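Local coordinates for putative secreted cellulose binding protein (Streptomyces coelicolor, PDB 4OY7) that cleaves cellulose oxidatively with copper, the present chain being its family AA10 lytic polysaccharide monooxygenase domain, at residues R58-S70 with P125-I137. Numbering follows the deposited sequence.
Sequences RGAGYVPDGTLCS and PTSELGWDDLELI
Trp131 lies between Gly59–Ala60 on one face of its indole and Leu68 on the other. Leu68 CD2 stands 3.7 Å from the centroid of the Trp131 six-membered ring, almost on its normal, in a CH-pi contact, while Ala60 CB makes another over the five-membered ring. Gly59 CA comes within 3.3 Å of Trp131 CZ2, and a CB on Gly59 would clash with Trp131 CH2. Packing on both faces and, at the edge, the in-plane bond from Trp131 NE1 to Val63 O (2.9 Å, N-H...O 149°) hold the indole's rotation. With an alanine at Trp131, Val63 O is likely to lose its indole donor and a gap to open between Leu68 and the 59–60 backbone. Deeper in, Leu68 CD2 meets Leu134 CD1 tip to tip at 3.6 Å, and Leu129 CD2 touches Cys69 SG.

Gly66, at positive phi in the type II turn Pro64–Thr67, joins this packed part to the solvent side: its N donates to Leu129 O (2.9 Å), and a water links that carbonyl to Leu68 N. The exposed side is looser and polar. With CG beside its own backbone N (chi1 -69°), Asp65 accepts from Trp131 N at OD1 (3.1 Å), met from above the carboxylate plane; Asp65 OD2 accepts a hydrogen bond from another water, which in turn accepts one from Asp132 N. Glu128, extended, lies alongside the turn.

Away from the copper site, the contact ties the loop between strands 51-52 and 92-94 to the 3-10 turn leading into strand 134-141. Leu68 and Leu134 rest on Phe173 of strand 168-178, and the Cys69–Cys188 disulfide joins the loop to strand 184-193.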
ATOM      1  N   ARG A  58       7.660 -13.340   6.729  1.00  7.26           N
ATOM      2  CA  ARG A  58       8.977 -12.732   6.916  1.00  7.51           C
ATOM      3  C   ARG A  58       8.933 -11.274   6.501  1.00  7.46           C
ATOM      4  O   ARG A  58       8.131 -10.908   5.650  1.00  7.51           O
ATOM      5  CB  ARG A  58      10.022 -13.486   6.099  1.00  7.68           C
ATOM      6  CG  ARG A  58      10.213 -14.926   6.568  1.00  8.08           C
ATOM      7  CD  ARG A  58      11.279 -15.596   5.729  1.00  8.45           C
ATOM      8  NE  ARG A  58      10.812 -15.913   4.377  1.00  8.31           N
ATOM      9  CZ  ARG A  58      11.580 -16.456   3.445  1.00  8.73           C
ATOM     10  NH1 ARG A  58      12.872 -16.664   3.685  1.00  9.11           N
ATOM     11  NH2 ARG A  58      11.072 -16.768   2.261  1.00  8.86           N
ATOM     12  N   GLY A  59       9.806 -10.471   7.112  1.00  8.02           N
ATOM     13  CA  GLY A  59       9.946  -9.028   6.850  1.00  8.13           C
ATOM     14  C   GLY A  59      11.426  -8.671   6.827  1.00  8.69           C
ATOM     15  O   GLY A  59      12.129  -9.033   5.875  1.00  9.18           O
ATOM     16  N   ALA A  60      11.933  -7.988   7.863  1.00  9.24           N
ATOM     17  CA  ALA A  60      13.362  -7.607   7.931  1.00  9.93           C
ATOM     18  C   ALA A  60      14.300  -8.799   7.842  1.00 10.47           C
ATOM     19  O   ALA A  60      14.103  -9.808   8.528  1.00 10.91           O
ATOM     20  CB  ALA A  60      13.662  -6.820   9.204  1.00 10.33           C
ATOM     21  N   GLY A  61      15.328  -8.684   7.004  1.00 10.75           N
ATOM     22  CA  GLY A  61      16.281  -9.744   6.789  1.00 10.94           C
ATOM     23  C   GLY A  61      15.937 -10.587   5.572  1.00 10.44           C
ATOM     24  O   GLY A  61      16.791 -11.343   5.090  1.00 11.53           O
ATOM     25  N   TYR A  62      14.685 -10.470   5.098  1.00  9.55           N
ATOM     26  CA  TYR A  62      14.197 -11.178   3.907  1.00  9.08           C
ATOM     27  C   TYR A  62      13.732 -10.223   2.767  1.00  8.56           C
ATOM     28  O   TYR A  62      14.119 -10.424   1.622  1.00  9.04           O
ATOM     29  CB  TYR A  62      13.068 -12.148   4.297  1.00  8.73           C
ATOM     30  CG  TYR A  62      12.418 -12.742   3.090  1.00  8.48           C
ATOM     31  CD1 TYR A  62      13.113 -13.636   2.284  1.00  8.91           C
ATOM     32  CD2 TYR A  62      11.139 -12.360   2.705  1.00  8.07           C
ATOM     33  CE1 TYR A  62      12.548 -14.160   1.141  1.00  9.00           C
ATOM     34  CE2 TYR A  62      10.562 -12.877   1.575  1.00  8.09           C
ATOM     35  CZ  TYR A  62      11.276 -13.769   0.788  1.00  8.57           C
ATOM     36  OH  TYR A  62      10.711 -14.305  -0.339  1.00  9.07           O
ATOM     37  N   VAL A  63      12.870  -9.255   3.083  1.00  7.96           N
ATOM     38  CA  VAL A  63      12.438  -8.189   2.127  1.00  7.54           C
ATOM     39  C   VAL A  63      13.464  -7.072   2.242  1.00  7.75           C
ATOM     40  O   VAL A  63      13.604  -6.470   3.303  1.00  7.63           O
ATOM     41  CB  VAL A  63      10.978  -7.709   2.412  1.00  7.09           C
ATOM     42  CG1 VAL A  63      10.455  -6.689   1.405  1.00  6.93           C
ATOM     43  CG2 VAL A  63      10.039  -8.897   2.459  1.00  7.07           C
ATOM     44  N   PRO A  64      14.236  -6.820   1.173  1.00  7.93           N
ATOM     45  CA  PRO A  64      15.316  -5.842   1.329  1.00  8.20           C
ATOM     46  C   PRO A  64      14.818  -4.428   1.589  1.00  7.95           C
ATOM     47  O   PRO A  64      13.753  -4.072   1.096  1.00  7.34           O
ATOM     48  CB  PRO A  64      16.073  -5.931  -0.006  1.00  8.80           C
ATOM     49  CG  PRO A  64      15.804  -7.320  -0.465  1.00  8.84           C
ATOM     50  CD  PRO A  64      14.376  -7.580  -0.082  1.00  8.26           C
ATOM     51  N   ASP A  65      15.567  -3.653   2.384  1.00  8.22           N
ATOM     52  CA  ASP A  65      15.240  -2.231   2.560  1.00  8.23           C
ATOM     53  C   ASP A  65      15.105  -1.593   1.188  1.00  7.97           C
ATOM     54  O   ASP A  65      15.819  -1.948   0.256  1.00  8.16           O
ATOM     55  CB  ASP A  65      16.280  -1.463   3.379  1.00  9.09           C
ATOM     56  CG  ASP A  65      16.320  -1.847   4.851  1.00  9.48           C
ATOM     57  OD1 ASP A  65      15.307  -2.294   5.393  1.00  9.73           O
ATOM     58  OD2 ASP A  65      17.393  -1.662   5.477  1.00 11.05           O
ATOM     59  N   GLY A  66      14.136  -0.692   1.056  1.00  7.61           N
ATOM     60  CA  GLY A  66      13.936   0.015  -0.195  1.00  7.58           C
ATOM     61  C   GLY A  66      13.146  -0.731  -1.242  1.00  7.39           C
ATOM     62  O   GLY A  66      13.011  -0.224  -2.342  1.00  7.72           O
ATOM     63  N   THR A  67      12.614  -1.916  -0.911  1.00  7.02           N
ATOM     64  CA  THR A  67      11.824  -2.713  -1.873  1.00  6.79           C
ATOM     65  C   THR A  67      10.474  -3.161  -1.322  1.00  6.31           C
ATOM     66  O   THR A  67       9.776  -3.944  -1.986  1.00  5.91           O
ATOM     67  CB  THR A  67      12.566  -3.960  -2.348  1.00  7.27           C
ATOM     68  OG1 THR A  67      12.604  -4.942  -1.304  1.00  7.21           O
ATOM     69  CG2 THR A  67      13.936  -3.594  -2.803  1.00  7.87           C
ATOM     70  N   LEU A  68      10.098  -2.642  -0.156  1.00  6.15           N
ATOM     71  CA  LEU A  68       8.862  -3.098   0.480  1.00  6.06           C
ATOM     72  C   LEU A  68       7.653  -2.893  -0.434  1.00  6.25           C
ATOM     73  O   LEU A  68       6.748  -3.734  -0.488  1.00  6.07           O
ATOM     74  CB  LEU A  68       8.595  -2.419   1.842  1.00  5.90           C
ATOM     75  CG  LEU A  68       9.276  -3.075   3.052  1.00  6.11           C
ATOM     76  CD1 LEU A  68      10.787  -2.990   2.877  1.00  6.51           C
ATOM     77  CD2 LEU A  68       8.893  -2.421   4.368  1.00  6.02           C
ATOM     78  N   CYS A  69       7.629  -1.772  -1.149  1.00  6.76           N
ATOM     79  CA  CYS A  69       6.435  -1.395  -1.920  1.00  6.94           C
ATOM     80  C   CYS A  69       6.221  -2.210  -3.190  1.00  6.86           C
ATOM     81  O   CYS A  69       5.169  -2.102  -3.821  1.00  6.54           O
ATOM     82  CB  CYS A  69       6.420   0.104  -2.246  1.00  7.64           C
ATOM     83  SG  CYS A  69       6.680   1.156  -0.791  1.00  8.83           S
ATOM     84  N   SER A  70       7.213  -3.027  -3.528  1.00  6.64           N
ATOM     85  CA  SER A  70       7.112  -3.952  -4.654  1.00  6.84           C
ATOM     86  C   SER A  70       7.251  -5.397  -4.192  1.00  6.64           C
ATOM     87  O   SER A  70       7.589  -6.274  -5.009  1.00  7.01           O
ATOM     88  CB  SER A  70       8.187  -3.654  -5.703  1.00  7.19           C
ATOM     89  OG  SER A  70       9.501  -3.870  -5.187  1.00  7.16           O
ATOM     90  N   PRO A 125       9.549  11.027   2.597  1.00  9.84           N
ATOM     91  CA  PRO A 125       9.531  10.144   1.438  1.00  9.40           C
ATOM     92  C   PRO A 125      10.620  10.322   0.388  1.00  9.72           C
ATOM     93  O   PRO A 125      10.696   9.501  -0.506  1.00  9.53           O
ATOM     94  CB  PRO A 125       8.128  10.374   0.846  1.00  9.37           C
ATOM     95  CG  PRO A 125       7.751  11.720   1.296  1.00  9.69           C
ATOM     96  CD  PRO A 125       8.316  11.836   2.671  1.00  9.97           C
ATOM     97  N   THR A 126      11.462  11.339   0.507  1.00 10.01           N
ATOM     98  CA  THR A 126      12.659  11.408  -0.327  1.00 10.64           C
ATOM     99  C   THR A 126      13.797  10.534   0.217  1.00 10.76           C
ATOM    100  O   THR A 126      14.797  10.381  -0.444  1.00 11.28           O
ATOM    101  CB  THR A 126      13.160  12.844  -0.549  1.00 11.52           C
ATOM    102  OG1 THR A 126      13.365  13.486   0.704  1.00 11.99           O
ATOM    103  CG2 THR A 126      12.145  13.625  -1.385  1.00 11.58           C
ATOM    104  N   SER A 127      13.609   9.928   1.382  1.00 10.55           N
ATOM    105  CA  SER A 127      14.509   8.911   1.900  1.00 10.59           C
ATOM    106  C   SER A 127      14.037   7.500   1.599  1.00  9.96           C
ATOM    107  O   SER A 127      12.844   7.240   1.465  1.00  9.43           O
ATOM    108  CB  SER A 127      14.612   9.040   3.409  1.00 10.90           C
ATOM    109  OG  SER A 127      15.105  10.314   3.742  1.00 11.94           O
ATOM    110  N   GLU A 128      14.995   6.582   1.553  1.00 10.12           N
ATOM    111  CA  GLU A 128      14.684   5.160   1.427  1.00  9.72           C
ATOM    112  C   GLU A 128      13.740   4.723   2.559  1.00  9.12           C
ATOM    113  O   GLU A 128      13.895   5.139   3.703  1.00  9.33           O
ATOM    114  CB  GLU A 128      15.987   4.388   1.497  1.00 10.42           C
ATOM    115  CG  GLU A 128      15.828   2.900   1.341  1.00 10.35           C
ATOM    116  CD  GLU A 128      17.142   2.159   1.423  1.00 11.09           C
ATOM    117  OE1 GLU A 128      17.110   0.926   1.444  1.00 11.67           O
ATOM    118  OE2 GLU A 128      18.210   2.785   1.447  1.00 11.95           O
ATOM    119  N   LEU A 129      12.777   3.879   2.217  1.00  8.51           N
ATOM    120  CA  LEU A 129      11.902   3.214   3.189  1.00  8.04           C
ATOM    121  C   LEU A 129      12.517   1.884   3.609  1.00  7.99           C
ATOM    122  O   LEU A 129      12.558   0.918   2.839  1.00  7.70           O
ATOM    123  CB  LEU A 129      10.512   2.991   2.605  1.00  7.65           C
ATOM    124  CG  LEU A 129       9.544   2.269   3.529  1.00  7.40           C
ATOM    125  CD1 LEU A 129       9.220   3.212   4.680  1.00  7.57           C
ATOM    126  CD2 LEU A 129       8.290   1.864   2.779  1.00  7.06           C
ATOM    127  N   GLY A 130      13.045   1.841   4.825  1.00  8.15           N
ATOM    128  CA  GLY A 130      13.558   0.598   5.388  1.00  8.25           C
ATOM    129  C   GLY A 130      12.678   0.126   6.542  1.00  7.96           C
ATOM    130  O   GLY A 130      11.892   0.887   7.106  1.00  7.68           O
ATOM    131  N   TRP A 131      12.856  -1.134   6.914  1.00  8.02           N
ATOM    132  CA  TRP A 131      12.214  -1.680   8.110  1.00  7.93           C
ATOM    133  C   TRP A 131      12.501  -0.845   9.371  1.00  8.73           C
ATOM    134  O   TRP A 131      11.623  -0.670  10.201  1.00  8.35           O
ATOM    135  CB  TRP A 131      12.613  -3.162   8.315  1.00  7.86           C
ATOM    136  CG  TRP A 131      12.077  -4.065   7.249  1.00  7.39           C
ATOM    137  CD1 TRP A 131      12.742  -4.520   6.147  1.00  7.51           C
ATOM    138  CD2 TRP A 131      10.729  -4.544   7.126  1.00  6.93           C
ATOM    139  NE1 TRP A 131      11.911  -5.287   5.380  1.00  7.24           N
ATOM    140  CE2 TRP A 131      10.674  -5.339   5.965  1.00  6.88           C
ATOM    141  CE3 TRP A 131       9.586  -4.446   7.924  1.00  6.70           C
ATOM    142  CZ2 TRP A 131       9.502  -5.976   5.556  1.00  6.73           C
ATOM    143  CZ3 TRP A 131       8.424  -5.075   7.513  1.00  6.65           C
ATOM    144  CH2 TRP A 131       8.394  -5.830   6.349  1.00  6.57           C
ATOM    145  N   ASP A 132      13.707  -0.307   9.524  1.00  9.92           N
ATOM    146  CA  ASP A 132      13.992   0.492  10.735  1.00 11.46           C
ATOM    147  C   ASP A 132      13.395   1.895  10.707  1.00 10.87           C
ATOM    148  O   ASP A 132      13.567   2.668  11.647  1.00 11.09           O
ATOM    149  CB  ASP A 132      15.490   0.529  11.060  1.00 13.82           C
ATOM    150  CG  ASP A 132      16.292   1.404  10.138  1.00 16.21           C
ATOM    151  OD1 ASP A 132      15.801   1.799   9.063  1.00 19.17           O
ATOM    152  OD2 ASP A 132      17.480   1.702  10.480  1.00 20.54           O
ATOM    153  N   ASP A 133      12.714   2.238   9.632  1.00  9.72           N
ATOM    154  CA  ASP A 133      11.953   3.480   9.589  1.00  9.51           C
ATOM    155  C   ASP A 133      10.472   3.259   9.896  1.00  8.94           C
ATOM    156  O   ASP A 133       9.720   4.224   9.908  1.00  8.52           O
ATOM    157  CB  ASP A 133      12.056   4.076   8.199  1.00  9.51           C
ATOM    158  CG  ASP A 133      13.465   4.325   7.798  1.00 10.22           C
ATOM    159  OD1 ASP A 133      13.855   3.829   6.724  1.00 10.17           O
ATOM    160  OD2 ASP A 133      14.194   5.004   8.571  1.00 10.73           O
ATOM    161  N   LEU A 134      10.076   2.012  10.134  1.00  8.50           N
ATOM    162  CA  LEU A 134       8.657   1.642  10.335  1.00  8.31           C
ATOM    163  C   LEU A 134       8.411   1.146  11.729  1.00  8.76           C
ATOM    164  O   LEU A 134       9.253   0.428  12.299  1.00  9.22           O
ATOM    165  CB  LEU A 134       8.264   0.534   9.373  1.00  8.01           C
ATOM    166  CG  LEU A 134       8.029   0.969   7.930  1.00  7.93           C
ATOM    167  CD1 LEU A 134       7.979  -0.256   7.029  1.00  7.89           C
ATOM    168  CD2 LEU A 134       6.794   1.851   7.780  1.00  7.83           C
ATOM    169  N   GLU A 135       7.233   1.504  12.264  1.00  8.73           N
ATOM    170  CA  GLU A 135       6.750   0.983  13.547  1.00  9.43           C
ATOM    171  C   GLU A 135       5.399   0.296  13.344  1.00  8.48           C
ATOM    172  O   GLU A 135       4.472   0.879  12.768  1.00  7.92           O
ATOM    173  CB  GLU A 135       6.619   2.114  14.574  1.00 10.91           C
ATOM    174  CG  GLU A 135       7.959   2.706  14.956  1.00 12.84           C
ATOM    175  CD  GLU A 135       7.871   3.788  16.019  1.00 15.02           C
ATOM    176  OE1 GLU A 135       7.020   4.714  15.896  1.00 16.42           O
ATOM    177  OE2 GLU A 135       8.720   3.745  16.948  1.00 16.92           O
ATOM    178  N   LEU A 136       5.312  -0.956  13.808  1.00  8.14           N
ATOM    179  CA  LEU A 136       4.074  -1.722  13.835  1.00  7.95           C
ATOM    180  C   LEU A 136       3.118  -1.083  14.807  1.00  8.30           C
ATOM    181  O   LEU A 136       3.416  -0.988  16.000  1.00  9.24           O
ATOM    182  CB  LEU A 136       4.322  -3.173  14.272  1.00  7.90           C
ATOM    183  CG  LEU A 136       3.091  -4.094  14.307  1.00  7.75           C
ATOM    184  CD1 LEU A 136       2.514  -4.365  12.910  1.00  7.39           C
ATOM    185  CD2 LEU A 136       3.442  -5.397  15.018  1.00  8.07           C
ATOM    186  N   ILE A 137       1.970  -0.650  14.302  1.00  8.30           N
ATOM    187  CA  ILE A 137       0.984   0.082  15.117  1.00  8.67           C
ATOM    188  C   ILE A 137      -0.340  -0.667  15.302  1.00  8.63           C
ATOM    189  O   ILE A 137      -1.094  -0.375  16.219  1.00  9.05           O
ATOM    190  CB  ILE A 137       0.758   1.536  14.619  1.00  8.96           C
ATOM    191  CG1 ILE A 137       0.214   1.622  13.209  1.00  8.91           C
ATOM    192  CG2 ILE A 137       2.053   2.356  14.744  1.00  9.25           C
ATOM    193  CD1 ILE A 137      -0.247   3.037  12.864  1.00  9.11           C
TER
HETATM  194  O   HOH W   1      16.108  -0.940   8.142  1.00 17.19           O
HETATM  195  O   HOH W   2      10.879  -0.115   0.982  1.00  7.28           O